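PDB 6BJA: acetyl-CoA acetyltransferase A from Ascaris suum, which probably catalyses the reversible, thiolase-type transfer of an acetyl group between acetyl-CoA molecules, giving acetoacetyl-CoA and free coenzyme A. Local coordinates for residues Glu56-Gly61 with Ser86-Ile91; Lys100-Gly105 with Val117-Ser122; Leu36-Thr41 with Arg74-Ala79; Ala261-Ala266 with Arg363-Leu368. One frame throughout, in Å; residues are numbered along the deposited sequence.

Contact 1 of 4, residues Glu56-Gly61 with Ser86-Ile91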
# COMPACT_ATOMS: atom_id res chain seq x y z
N GLU A 56 31.25 25.77 -8.29
CA GLU A 56 30.59 26.03 -9.58
C GLU A 56 29.58 24.97 -9.99
O GLU A 56 28.64 25.24 -10.76
CB GLU A 56 31.64 26.18 -10.69
CG GLU A 56 32.52 27.41 -10.49
CD GLU A 56 33.79 27.43 -11.32
OE1 GLU A 56 34.10 26.46 -12.02
OE2 GLU A 56 34.51 28.45 -11.27
N GLU A 57 29.79 23.75 -9.49
CA GLU A 57 28.92 22.60 -9.75
C GLU A 57 28.86 21.68 -8.55
O GLU A 57 29.86 21.53 -7.86
CB GLU A 57 29.41 21.73 -10.91
CG GLU A 57 29.28 22.29 -12.25
CD GLU A 57 29.38 21.21 -13.33
OE1 GLU A 57 29.10 20.00 -13.06
OE2 GLU A 57 29.75 21.58 -14.46
N THR A 58 27.71 21.03 -8.38
CA THR A 58 27.51 20.01 -7.36
C THR A 58 27.05 18.74 -8.04
O THR A 58 26.01 18.75 -8.70
CB THR A 58 26.47 20.47 -6.37
OG1 THR A 58 26.93 21.70 -5.79
CG2 THR A 58 26.26 19.44 -5.26
N ILE A 59 27.84 17.68 -7.93
CA ILE A 59 27.57 16.44 -8.66
C ILE A 59 27.42 15.34 -7.63
O ILE A 59 28.35 15.07 -6.89
CB ILE A 59 28.71 16.06 -9.63
CG1 ILE A 59 29.09 17.24 -10.52
CG2 ILE A 59 28.32 14.83 -10.46
CD1 ILE A 59 30.37 17.07 -11.27
N VAL A 60 26.25 14.70 -7.60
CA VAL A 60 25.91 13.77 -6.53
C VAL A 60 25.52 12.39 -7.01
O VAL A 60 24.56 12.24 -7.77
CB VAL A 60 24.74 14.28 -5.68
CG1 VAL A 60 24.49 13.32 -4.51
CG2 VAL A 60 25.00 15.69 -5.17
N GLY A 61 26.24 11.37 -6.55
CA GLY A 61 25.82 10.00 -6.77
C GLY A 61 24.78 9.53 -5.78
O GLY A 61 24.89 9.73 -4.57
N SER A 86 25.02 27.96 -9.59
CA SER A 86 25.83 26.77 -9.77
C SER A 86 24.97 25.62 -10.25
O SER A 86 23.80 25.51 -9.90
CB SER A 86 26.54 26.42 -8.46
OG SER A 86 27.42 27.48 -8.12
N GLN A 87 25.57 24.75 -11.06
CA GLN A 87 24.87 23.64 -11.69
C GLN A 87 24.90 22.37 -10.86
O GLN A 87 25.94 22.00 -10.32
CB GLN A 87 25.50 23.37 -13.03
CG GLN A 87 24.99 24.25 -14.16
CD GLN A 87 25.10 25.74 -13.88
OE1 GLN A 87 26.20 26.32 -13.96
NE2 GLN A 87 23.96 26.39 -13.56
N CYS A 88 23.76 21.69 -10.80
CA CYS A 88 23.56 20.53 -9.94
C CYS A 88 22.96 19.35 -10.68
O CYS A 88 21.96 19.50 -11.36
CB CYS A 88 22.63 20.91 -8.81
SG CYS A 88 23.22 22.38 -7.91
N VAL A 89 23.57 18.17 -10.55
CA VAL A 89 23.05 16.98 -11.23
C VAL A 89 23.22 15.76 -10.34
O VAL A 89 24.20 15.65 -9.59
CB VAL A 89 23.76 16.79 -12.58
CG1 VAL A 89 25.25 16.49 -12.41
CG2 VAL A 89 23.09 15.68 -13.39
N THR A 90 22.25 14.86 -10.41
CA THR A 90 22.27 13.61 -9.64
C THR A 90 22.49 12.49 -10.62
O THR A 90 21.88 12.45 -11.68
CB THR A 90 20.97 13.39 -8.84
OG1 THR A 90 20.70 14.56 -8.05
CG2 THR A 90 21.11 12.23 -7.88
N ILE A 91 23.41 11.59 -10.30
CA ILE A 91 23.69 10.54 -11.25
C ILE A 91 23.67 9.16 -10.61
O ILE A 91 23.96 8.98 -9.41
CB ILE A 91 25.01 10.78 -11.99
CG1 ILE A 91 26.19 10.53 -11.10
CG2 ILE A 91 25.10 12.20 -12.57
CD1 ILE A 91 26.97 9.47 -11.69
O HOH W 1 26.47 19.66 -12.03

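Contact 2 of 4, residues Lys100-Gly105 with Val117-Ser122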
# COMPACT_ATOMS: atom_id res chain seq x y z
N LYS A 100 31.79 7.90 -10.35
CA LYS A 100 31.45 8.59 -11.60
C LYS A 100 31.31 10.09 -11.35
O LYS A 100 31.74 10.90 -12.16
CB LYS A 100 30.17 7.98 -12.20
CG LYS A 100 29.62 8.70 -13.42
CD LYS A 100 30.59 8.72 -14.58
CE LYS A 100 29.88 9.19 -15.85
NZ LYS A 100 30.84 9.39 -16.96
N ALA A 101 30.72 10.46 -10.22
CA ALA A 101 30.58 11.87 -9.89
C ALA A 101 31.94 12.54 -9.85
O ALA A 101 32.11 13.64 -10.39
CB ALA A 101 29.86 12.04 -8.58
N ILE A 102 32.90 11.90 -9.19
CA ILE A 102 34.24 12.47 -9.10
C ILE A 102 34.88 12.55 -10.49
O ILE A 102 35.50 13.56 -10.83
CB ILE A 102 35.14 11.66 -8.14
CG1 ILE A 102 34.63 11.80 -6.70
CG2 ILE A 102 36.61 12.12 -8.22
CD1 ILE A 102 35.24 10.84 -5.71
N ILE A 103 34.71 11.51 -11.31
CA ILE A 103 35.25 11.51 -12.66
C ILE A 103 34.62 12.65 -13.50
O ILE A 103 35.33 13.35 -14.22
CB ILE A 103 35.05 10.13 -13.31
CG1 ILE A 103 36.00 9.14 -12.63
CG2 ILE A 103 35.34 10.20 -14.81
CD1 ILE A 103 35.66 7.69 -12.92
N MET A 104 33.32 12.88 -13.36
CA MET A 104 32.65 13.97 -14.06
C MET A 104 33.21 15.31 -13.63
O MET A 104 33.36 16.22 -14.44
CB MET A 104 31.14 13.95 -13.81
CG MET A 104 30.42 12.81 -14.53
SD MET A 104 28.69 12.65 -14.04
CE MET A 104 27.99 14.22 -14.58
N GLY A 105 33.49 15.45 -12.35
CA GLY A 105 34.04 16.70 -11.85
C GLY A 105 35.43 16.91 -12.42
O GLY A 105 35.77 18.01 -12.82
N VAL A 117 34.65 22.33 -8.31
CA VAL A 117 33.39 21.63 -8.15
C VAL A 117 33.39 20.80 -6.88
O VAL A 117 34.46 20.52 -6.32
CB VAL A 117 33.08 20.70 -9.34
CG1 VAL A 117 33.17 21.44 -10.69
CG2 VAL A 117 33.99 19.54 -9.35
N VAL A 118 32.20 20.43 -6.43
CA VAL A 118 32.09 19.45 -5.36
C VAL A 118 31.44 18.18 -5.92
O VAL A 118 30.41 18.25 -6.61
CB VAL A 118 31.32 20.01 -4.13
CG1 VAL A 118 29.85 20.30 -4.40
CG2 VAL A 118 31.50 19.03 -2.94
N ALA A 119 32.09 17.05 -5.68
CA ALA A 119 31.61 15.75 -6.13
C ALA A 119 31.39 14.89 -4.89
O ALA A 119 32.27 14.79 -4.03
CB ALA A 119 32.62 15.12 -7.05
N LEU A 120 30.23 14.26 -4.79
CA LEU A 120 29.90 13.49 -3.62
C LEU A 120 28.94 12.35 -3.92
O LEU A 120 28.41 12.22 -5.02
CB LEU A 120 29.29 14.42 -2.55
CG LEU A 120 27.97 15.09 -2.91
CD1 LEU A 120 26.99 14.96 -1.78
CD2 LEU A 120 28.20 16.53 -3.31
N GLY A 121 28.68 11.56 -2.88
CA GLY A 121 27.67 10.53 -2.93
C GLY A 121 26.97 10.50 -1.59
O GLY A 121 27.57 10.79 -0.56
N SER A 122 25.69 10.14 -1.63
CA SER A 122 24.87 10.02 -0.44
C SER A 122 23.82 8.96 -0.64
O SER A 122 23.18 8.90 -1.69
CB SER A 122 24.17 11.33 -0.10
OG SER A 122 23.55 11.23 1.18

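Contact 3 of 4, residues Leu36-Thr41 with Arg74-Ala79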
# COMPACT_ATOMS: atom_id res chain seq x y z
N LEU A 36 22.25 14.02 4.72
CA LEU A 36 23.62 13.55 4.85
C LEU A 36 24.53 14.21 3.82
O LEU A 36 25.70 14.46 4.07
CB LEU A 36 23.67 12.02 4.71
CG LEU A 36 22.87 11.20 5.72
CD1 LEU A 36 22.94 9.72 5.37
CD2 LEU A 36 23.42 11.44 7.14
N GLY A 37 23.98 14.46 2.64
CA GLY A 37 24.72 15.11 1.57
C GLY A 37 25.08 16.53 1.96
O GLY A 37 26.17 17.01 1.66
N ILE A 38 24.17 17.21 2.65
CA ILE A 38 24.47 18.55 3.13
C ILE A 38 25.60 18.51 4.17
O ILE A 38 26.51 19.37 4.16
CB ILE A 38 23.21 19.21 3.73
CG1 ILE A 38 22.17 19.45 2.65
CG2 ILE A 38 23.56 20.54 4.45
CD1 ILE A 38 20.76 19.64 3.18
N VAL A 39 25.58 17.53 5.07
CA VAL A 39 26.64 17.43 6.08
C VAL A 39 27.99 17.38 5.40
O VAL A 39 28.88 18.16 5.76
CB VAL A 39 26.46 16.21 6.98
CG1 VAL A 39 27.69 15.97 7.88
CG2 VAL A 39 25.23 16.37 7.83
N VAL A 40 28.17 16.47 4.44
CA VAL A 40 29.50 16.30 3.88
C VAL A 40 29.86 17.41 2.89
O VAL A 40 31.03 17.77 2.75
CB VAL A 40 29.71 14.92 3.23
CG1 VAL A 40 29.71 13.85 4.30
CG2 VAL A 40 28.66 14.62 2.16
N THR A 41 28.87 18.00 2.22
CA THR A 41 29.15 19.09 1.32
C THR A 41 29.63 20.31 2.10
O THR A 41 30.63 20.91 1.74
CB THR A 41 27.91 19.43 0.47
OG1 THR A 41 27.58 18.29 -0.33
CG2 THR A 41 28.16 20.61 -0.47
N ARG A 74 20.55 19.39 -6.35
CA ARG A 74 20.17 20.80 -6.23
C ARG A 74 19.71 21.15 -4.80
O ARG A 74 20.01 22.22 -4.28
CB ARG A 74 19.08 21.12 -7.23
CG ARG A 74 18.65 22.58 -7.26
CD ARG A 74 19.74 23.47 -7.80
NE ARG A 74 19.19 24.81 -8.13
CZ ARG A 74 19.94 25.84 -8.51
NH1 ARG A 74 21.26 25.72 -8.65
NH2 ARG A 74 19.36 27.01 -8.77
N GLN A 75 18.97 20.25 -4.17
CA GLN A 75 18.56 20.43 -2.79
C GLN A 75 19.78 20.56 -1.89
O GLN A 75 19.85 21.45 -1.05
CB GLN A 75 17.69 19.28 -2.31
CG GLN A 75 16.37 19.12 -3.05
CD GLN A 75 15.55 18.00 -2.45
OE1 GLN A 75 15.28 17.99 -1.24
NE2 GLN A 75 15.18 17.04 -3.28
N ILE A 76 20.74 19.68 -2.09
CA ILE A 76 21.96 19.67 -1.28
C ILE A 76 22.76 20.95 -1.50
O ILE A 76 23.21 21.62 -0.55
CB ILE A 76 22.82 18.43 -1.63
CG1 ILE A 76 22.13 17.16 -1.11
CG2 ILE A 76 24.24 18.53 -1.05
CD1 ILE A 76 22.67 15.88 -1.74
N SER A 77 22.90 21.33 -2.77
CA SER A 77 23.68 22.50 -3.13
C SER A 77 23.11 23.76 -2.50
O SER A 77 23.82 24.55 -1.85
CB SER A 77 23.72 22.61 -4.65
OG SER A 77 24.57 23.62 -5.12
N ILE A 78 21.81 23.96 -2.68
CA ILE A 78 21.17 25.16 -2.14
C ILE A 78 21.27 25.21 -0.61
O ILE A 78 21.61 26.27 -0.02
CB ILE A 78 19.70 25.25 -2.59
CG1 ILE A 78 19.66 25.64 -4.06
CG2 ILE A 78 18.92 26.29 -1.74
CD1 ILE A 78 18.27 25.64 -4.67
N ALA A 79 21.03 24.08 0.05
CA ALA A 79 21.06 24.02 1.51
C ALA A 79 22.48 24.14 2.07
O ALA A 79 22.67 24.48 3.26
CB ALA A 79 20.42 22.76 2.01

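Contact 4 of 4, residues Ala261-Ala266 with Arg363-Leu368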
# COMPACT_ATOMS: atom_id res chain seq x y z
N ALA A 261 29.75 10.89 1.43
CA ALA A 261 31.16 11.23 1.30
C ALA A 261 31.32 12.26 0.20
O ALA A 261 30.61 12.20 -0.80
CB ALA A 261 31.99 10.00 0.99
N ALA A 262 32.27 13.19 0.37
CA ALA A 262 32.42 14.31 -0.56
C ALA A 262 33.85 14.76 -0.72
O ALA A 262 34.63 14.73 0.25
CB ALA A 262 31.56 15.53 -0.09
N CYS A 263 34.17 15.22 -1.92
CA CYS A 263 35.45 15.87 -2.20
C CYS A 263 35.24 17.18 -2.93
O CYS A 263 34.38 17.26 -3.81
CB CYS A 263 36.35 15.02 -3.08
SG CYS A 263 36.79 13.41 -2.47
N VAL A 264 36.02 18.20 -2.59
CA VAL A 264 36.08 19.40 -3.42
C VAL A 264 37.26 19.25 -4.37
O VAL A 264 38.37 18.94 -3.94
CB VAL A 264 36.22 20.67 -2.57
CG1 VAL A 264 36.53 21.89 -3.43
CG2 VAL A 264 34.96 20.90 -1.81
N LEU A 265 37.01 19.48 -5.66
CA LEU A 265 38.04 19.41 -6.69
C LEU A 265 38.30 20.81 -7.22
O LEU A 265 37.38 21.61 -7.34
CB LEU A 265 37.60 18.49 -7.84
CG LEU A 265 37.07 17.11 -7.44
CD1 LEU A 265 36.54 16.37 -8.65
CD2 LEU A 265 38.14 16.29 -6.78
N ALA A 266 39.56 21.10 -7.52
CA ALA A 266 39.90 22.40 -8.10
C ALA A 266 41.03 22.28 -9.13
O ALA A 266 41.88 21.38 -9.06
CB ALA A 266 40.29 23.39 -7.00
N ARG A 363 33.40 7.40 -0.99
CA ARG A 363 33.84 6.99 0.34
C ARG A 363 35.20 6.30 0.22
O ARG A 363 36.10 6.58 1.02
CB ARG A 363 32.80 6.08 1.00
CG ARG A 363 32.85 6.02 2.54
CD ARG A 363 33.99 5.16 3.08
NE ARG A 363 33.85 3.76 2.65
CZ ARG A 363 34.84 2.88 2.68
NH1 ARG A 363 36.06 3.23 3.03
NH2 ARG A 363 34.60 1.64 2.30
N ILE A 364 35.39 5.41 -0.76
CA ILE A 364 36.69 4.75 -0.85
C ILE A 364 37.80 5.69 -1.35
O ILE A 364 38.96 5.54 -0.96
CB ILE A 364 36.67 3.48 -1.73
CG1 ILE A 364 36.38 3.76 -3.21
CG2 ILE A 364 35.67 2.49 -1.14
CD1 ILE A 364 36.65 2.54 -4.16
N VAL A 365 37.45 6.70 -2.13
CA VAL A 365 38.44 7.72 -2.49
C VAL A 365 38.86 8.52 -1.25
O VAL A 365 40.05 8.81 -1.05
CB VAL A 365 37.90 8.67 -3.57
CG1 VAL A 365 38.85 9.84 -3.79
CG2 VAL A 365 37.68 7.91 -4.88
N VAL A 366 37.89 8.90 -0.41
CA VAL A 366 38.19 9.59 0.84
C VAL A 366 39.12 8.75 1.71
O VAL A 366 40.15 9.24 2.18
CB VAL A 366 36.89 9.94 1.61
CG1 VAL A 366 37.23 10.44 3.01
CG2 VAL A 366 36.09 10.98 0.84
N THR A 367 38.80 7.48 1.92
CA THR A 367 39.63 6.61 2.74
C THR A 367 41.02 6.44 2.14
O THR A 367 42.04 6.48 2.88
CB THR A 367 38.93 5.28 2.94
OG1 THR A 367 37.72 5.53 3.66
CG2 THR A 367 39.79 4.30 3.72
N LEU A 368 41.10 6.27 0.83
CA LEU A 368 42.39 6.16 0.16
C LEU A 368 43.25 7.41 0.38
O LEU A 368 44.44 7.30 0.72
CB LEU A 368 42.21 5.90 -1.34
CG LEU A 368 43.50 5.80 -2.15
CD1 LEU A 368 44.28 4.56 -1.75
CD2 LEU A 368 43.20 5.81 -3.63

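Contact 1 of 4, residues Glu56-Gly61 with Ser86-Ile91
T58 and V60 turn both their N-H and their C=O toward strand 87-91, and Q87, V89 and I91 answer them, as in a regular parallel pair. T58 N donates to Q87 O at 2.8 Å (162° at the hydrogen), and V89 N returns to T58 O at 3.1 Å. One step on, V60 N reaches V89 O at 3.0 Å and I91 N reaches V60 O at 2.9 Å. Q87 N meets E56 O at 3.1 Å; this bond and that of I91 lean out of the carbonyl plane, while the three inner ones run nearly along the carbonyl. A water lies 2.8 Å from E57 OE1 and is weakly bonded to Q87 O. R114 bridges the acid of E57, by a salt bridge, and the amide oxygen of Q87, whose NE2 goes to E388 of the second subunit.

Beyond them the same face turns apolar. I59 and V89 lie side by side, CG2 against CG1 at 4.0 Å; the first torsion of V89 (65°) makes CG1 the branch that meets I59. Beta-branched residues suit strands; I59 also packs on A101 and M104 of helix 97-110. On the other face T58 CB touches C88 SG at 4.1 Å, under helix 72-79, the crossover of this beta-alpha-beta unit, where T58 OG1 bonds S77.

C88 N bonds E388 and C88 O bonds K93 of the second subunit, and T90 and I91 pair with a strand of that chain, which implies a sheet continuous across the interface.

Contact 2 of 4, residues Lys100-Gly105 with Val117-Ser122
A119 against A101 and I102, with V117 against G105, makes up this buried helix-on-sheet packing, in which helix 97-110 lies against strand 116-124 of the thiolase fold, a layered alpha/beta structure that keeps this helix inside. The two elements run almost antiparallel, at 171°, their axes coming within 7.0 Å, a closeness that small residues make possible.

No hydrogen bond crosses the contact, since the edges of the strand are engaged by its neighbours in the sheet: V118 and L120 bond strand 57-61, while V117 and A119 bond strand 257-267. The helix is likewise closed on itself, G105 N bonding A101 O.

What remains is van der Waals contact. The methyl of A119 enters the helix surface between A101 O and I102 CA, each 3.7 Å from CB, and I102 CG1 comes alongside at 3.9 Å. I102 holds CG1 anti to its carbonyl carbon (chi1 -67°), which leaves the methylene next to that methyl. From the helix, A101 CB sits 3.8 Å from L120 O, over the backbone rather than a side chain; L120 itself points to the far face, toward V60.

At the other end G105 presents bare backbone, and V117 CG2 settles 3.8 Å from its CA.

Contact 3 of 4, residues Leu36-Thr41 with Arg74-Ala79
I38 and I76 mark the point where helices 36-41 and 74-79 come nearest, their CA atoms 5.2 Å apart and the segment axes crossing at -47° with 8.8 Å between them. G37, without a side chain, opens a shallow place on its helix, and I76 fills it. The gamma methyl CG2 of I76 stands 3.7 Å from G37 O and 3.4 Å from T41 OG1, while CD1 of the same residue reaches over G37 CA at 4.0 Å. With CG2 anti to the backbone N and CG1 beside it (chi1 -70°), both branches of the isoleucine are used at once.

The threonine hydroxyl could look misplaced against a methyl, but its polar need is met within its own helix: T41 OG1 donates to G37 O at 2.8 Å. It comes from above the carbonyl plane, and T41 N approaches that oxygen from the opposite face, so two donors grip one carbonyl and the hydroxyl's rotation is set. T41 crosses I76 at an angle, its OG1 and CB both against CG2.

Both helices belong to the thiolase N-terminal domain and cover the same face of its sheet. T41 rests on L120 of strand 116-124, and S77 bonds T58 of strand 57-61; on the far side of helix 72-79, R74 bonds G386 of the second subunit.

Farther from the sheet I38 takes over. It extends CG1 and CD1 along helix 74-79 to its last turn, where CD1 presses on A79 CB at 3.3 Å, tighter than usual for two carbons. A79 itself is solvent-exposed, and its small methyl admits the end of I38.

Contact 4 of 4, residues Ala261-Ala266 with Arg363-Leu368
A261 sits so close to the start of segment 363-368 that its methyl rests on backbone: CB is 3.6 Å from R363 N and 4.0 Å from R363 CB. A short side chain suits a strand residue whose CB already lies on the helix backbone. V366 sends CG2 toward the strand, 4.2 Å from A261 CB and 4.1 Å from A262 O.

Unlike A261, C263 stays clear of the helix backbone; its sulfur meets the valines at ordinary van der Waals range, SG standing 4.2 Å from V366 CG2 and 4.3 Å from V365 CG1. Because strand and helix diverge at 64°, residues after C263 leave the helix behind, and L265 packs instead on I109 of helix 97-110. The contact joins strand 257-267, in the N-terminal family region of the thiolase, to helix 357-371 of the C-terminal region, in the buried middle of the layered fold.

R363 leaves the strand beyond CB, its side chain about 7 Å from that of H355, the predicted proton acceptor. CG lies anti to the backbone N (chi1 -157°) and the chain then kinks twice, folding back along the helix, with I364 CG2 over one face of the guanidinium, displaced toward its rim. NH1 donates to T367 OG1 at 2.9 Å, in the guanidinium plane, and that hydroxyl also bonds E203.

Overall arrangement
Along the chain the segments of contacts 1 and 3 alternate, whereas contact 2 follows both and contact 4 comes last. One sheet connects them: strands 87-92, 57-61, 116-124 and 257-267 are successive neighbours, running from contact 1 through contact 2 to contact 4. Contacts 1 and 2 have centres 7 Å apart and contacts 2 and 4 9 Å, each pair joined by probable backbone hydrogen bonds between adjacent strands. Contact 3 lies on the opposite face of this sheet from helices 97-110 and 357-371. Its centre is 13 Å from that of contact 2. The second subunit reaches contacts 1, 2 and 3, while contact 4 ties the N- and C-terminal family regions together inside the chain, nearest to the predicted catalytic H355.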